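Local structure of Pyrimidine/purine nucleoside phosphorylase (3HQX) at residues Gly66-Lys71 / Glu79-Gly84. The protein probably catalyses the phosphorolysis of diverse purine and pyrimidine nucleosides, releasing the free base and alpha-D-ribose 1-phosphate. Sequence-based numbering, arbitrary orientation.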
loop_
_atom_site.group_PDB
_atom_site.type_symbol
_atom_site.label_atom_id
_atom_site.label_comp_id
_atom_site.label_asym_id
_atom_site.label_seq_id
_atom_site.Cartn_x
_atom_site.Cartn_y
_atom_site.Cartn_z
ATOM N N GLY A 66 -8.775 -11.380 -3.371
ATOM C CA GLY A 66 -8.705 -12.190 -2.167
ATOM C C GLY A 66 -10.047 -12.590 -1.634
ATOM O O GLY A 66 -11.097 -12.524 -2.317
ATOM N N GLU A 67 -9.981 -13.044 -0.405
ATOM C CA GLU A 67 -11.091 -13.689 0.298
ATOM C C GLU A 67 -10.982 -13.272 1.743
ATOM O O GLU A 67 -9.874 -13.328 2.318
ATOM C CB GLU A 67 -10.951 -15.214 0.232
ATOM C CG GLU A 67 -11.962 -15.986 1.094
ATOM C CD GLU A 67 -11.852 -17.439 0.902
ATOM O OE1 GLU A 67 -11.832 -17.902 -0.250
ATOM O OE2 GLU A 67 -11.740 -18.148 1.928
ATOM N N CYS A 68 -12.101 -12.868 2.347
ATOM C CA CYS A 68 -12.077 -12.528 3.792
ATOM C C CYS A 68 -13.333 -13.010 4.471
ATOM O O CYS A 68 -14.332 -13.282 3.838
ATOM C CB CYS A 68 -11.899 -11.003 4.038
ATOM S SG CYS A 68 -13.173 -9.991 3.329
ATOM N N ARG A 69 -13.269 -13.072 5.786
ATOM C CA ARG A 69 -14.434 -13.299 6.634
ATOM C C ARG A 69 -14.601 -12.118 7.566
ATOM O O ARG A 69 -13.631 -11.666 8.169
ATOM C CB ARG A 69 -14.287 -14.627 7.379
ATOM C CG ARG A 69 -14.568 -15.773 6.450
ATOM C CD ARG A 69 -14.312 -17.128 7.026
ATOM N NE ARG A 69 -14.661 -18.220 6.121
ATOM C CZ ARG A 69 -13.885 -18.697 5.145
ATOM N NH1 ARG A 69 -12.694 -18.107 4.817
ATOM N NH2 ARG A 69 -14.345 -19.730 4.432
ATOM N N VAL A 70 -15.821 -11.614 7.650
ATOM C CA VAL A 70 -16.095 -10.375 8.388
ATOM C C VAL A 70 -17.299 -10.535 9.281
ATOM O O VAL A 70 -18.307 -11.079 8.863
ATOM C CB VAL A 70 -16.387 -9.194 7.417
ATOM C CG1 VAL A 70 -16.505 -7.922 8.186
ATOM C CG2 VAL A 70 -15.261 -9.053 6.411
ATOM N N LYS A 71 -17.195 -9.997 10.497
ATOM C CA LYS A 71 -18.355 -9.831 11.364
ATOM C C LYS A 71 -18.642 -8.366 11.411
ATOM O O LYS A 71 -17.787 -7.554 11.903
ATOM C CB LYS A 71 -18.064 -10.281 12.780
ATOM C CG LYS A 71 -17.978 -11.746 12.915
ATOM C CD LYS A 71 -17.957 -12.122 14.369
ATOM C CE LYS A 71 -18.065 -13.625 14.539
ATOM N NZ LYS A 71 -16.934 -14.396 13.926
ATOM N N GLU A 79 -19.251 -13.556 7.812
ATOM C CA GLU A 79 -19.761 -13.606 6.452
ATOM C C GLU A 79 -18.509 -13.604 5.540
ATOM O O GLU A 79 -17.510 -12.940 5.807
ATOM C CB GLU A 79 -20.584 -12.358 6.128
ATOM C CG GLU A 79 -21.892 -12.179 6.982
ATOM C CD GLU A 79 -22.539 -10.807 6.792
ATOM O OE1 GLU A 79 -22.857 -10.426 5.631
ATOM O OE2 GLU A 79 -22.770 -10.103 7.798
ATOM N N LEU A 80 -18.613 -14.337 4.454
ATOM C CA LEU A 80 -17.532 -14.543 3.503
ATOM C C LEU A 80 -17.688 -13.593 2.309
ATOM O O LEU A 80 -18.746 -13.499 1.730
ATOM C CB LEU A 80 -17.602 -15.964 2.959
ATOM C CG LEU A 80 -16.599 -16.405 1.879
ATOM C CD1 LEU A 80 -15.230 -16.540 2.422
ATOM C CD2 LEU A 80 -17.085 -17.781 1.368
ATOM N N PHE A 81 -16.594 -12.950 1.942
ATOM C CA PHE A 81 -16.549 -12.098 0.766
ATOM C C PHE A 81 -15.344 -12.423 -0.058
ATOM O O PHE A 81 -14.242 -12.621 0.493
ATOM C CB PHE A 81 -16.501 -10.630 1.208
ATOM C CG PHE A 81 -17.675 -10.241 2.025
ATOM C CD1 PHE A 81 -18.894 -9.961 1.435
ATOM C CD2 PHE A 81 -17.618 -10.285 3.401
ATOM C CE1 PHE A 81 -20.010 -9.672 2.215
ATOM C CE2 PHE A 81 -18.736 -9.995 4.162
ATOM C CZ PHE A 81 -19.918 -9.696 3.576
ATOM N N ARG A 82 -15.531 -12.420 -1.376
ATOM C CA ARG A 82 -14.440 -12.632 -2.328
ATOM C C ARG A 82 -14.397 -11.492 -3.321
ATOM O O ARG A 82 -15.281 -10.606 -3.364
ATOM C CB ARG A 82 -14.564 -13.985 -3.046
ATOM C CG ARG A 82 -14.358 -15.182 -2.157
ATOM C CD ARG A 82 -14.489 -16.556 -2.857
ATOM N NE ARG A 82 -14.077 -17.614 -1.943
ATOM C CZ ARG A 82 -14.789 -18.691 -1.597
ATOM N NH1 ARG A 82 -16.007 -18.893 -2.093
ATOM N NH2 ARG A 82 -14.248 -19.575 -0.757
ATOM N N ALA A 83 -13.347 -11.494 -4.138
ATOM C CA ALA A 83 -13.165 -10.429 -5.102
ATOM C C ALA A 83 -14.405 -10.169 -5.948
ATOM O O ALA A 83 -15.072 -11.107 -6.477
ATOM C CB ALA A 83 -11.930 -10.710 -6.016
ATOM N N GLY A 84 -14.753 -8.881 -6.010
ATOM C CA GLY A 84 -15.903 -8.419 -6.734
ATOM C C GLY A 84 -17.108 -8.136 -5.850
ATOM O O GLY A 84 -18.062 -7.491 -6.282
#
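R82 grips the carboxylate of E67 side-on, NE at 2.8 Å and NH2 at 3.0 Å, both on OE1. That oxygen lies in the guanidinium plane, yet both nitrogens meet it from above one face of the carboxylate, the two planes being turned 68° apart. With CG of E67 anti to the backbone N (chi1 172°) and the chain extended, the acid runs alongside R82; its other oxygen, OE2, takes NH1 of R69 at 3.0 Å. L80 lies against both arginines: CD1 sits 3.7 Å above the centre of the R69 guanidinium, while CD2 covers a face of R82 nearer the rim. On the opposite face of the sheet, SG of C68 lies at the edge of the F81 ring and CG2 of V70 packs 4.0 Å from F81 CD2; from the other sheet, I63 packs on C68 and F81, and the F87 ring meets that of F81, consistent with the cupin fold. Between these layers, paired backbone bonds join C68 with F81 and V70 with E79 in an antiparallel hairpin; strand 67-72 lies between 94-98 and 79-82, an outermost strand of its sheet within the chain. One carboxylate links two arginines, whose positive charges probably favour the ionised acid; C68, V70 and F81 are buried instead.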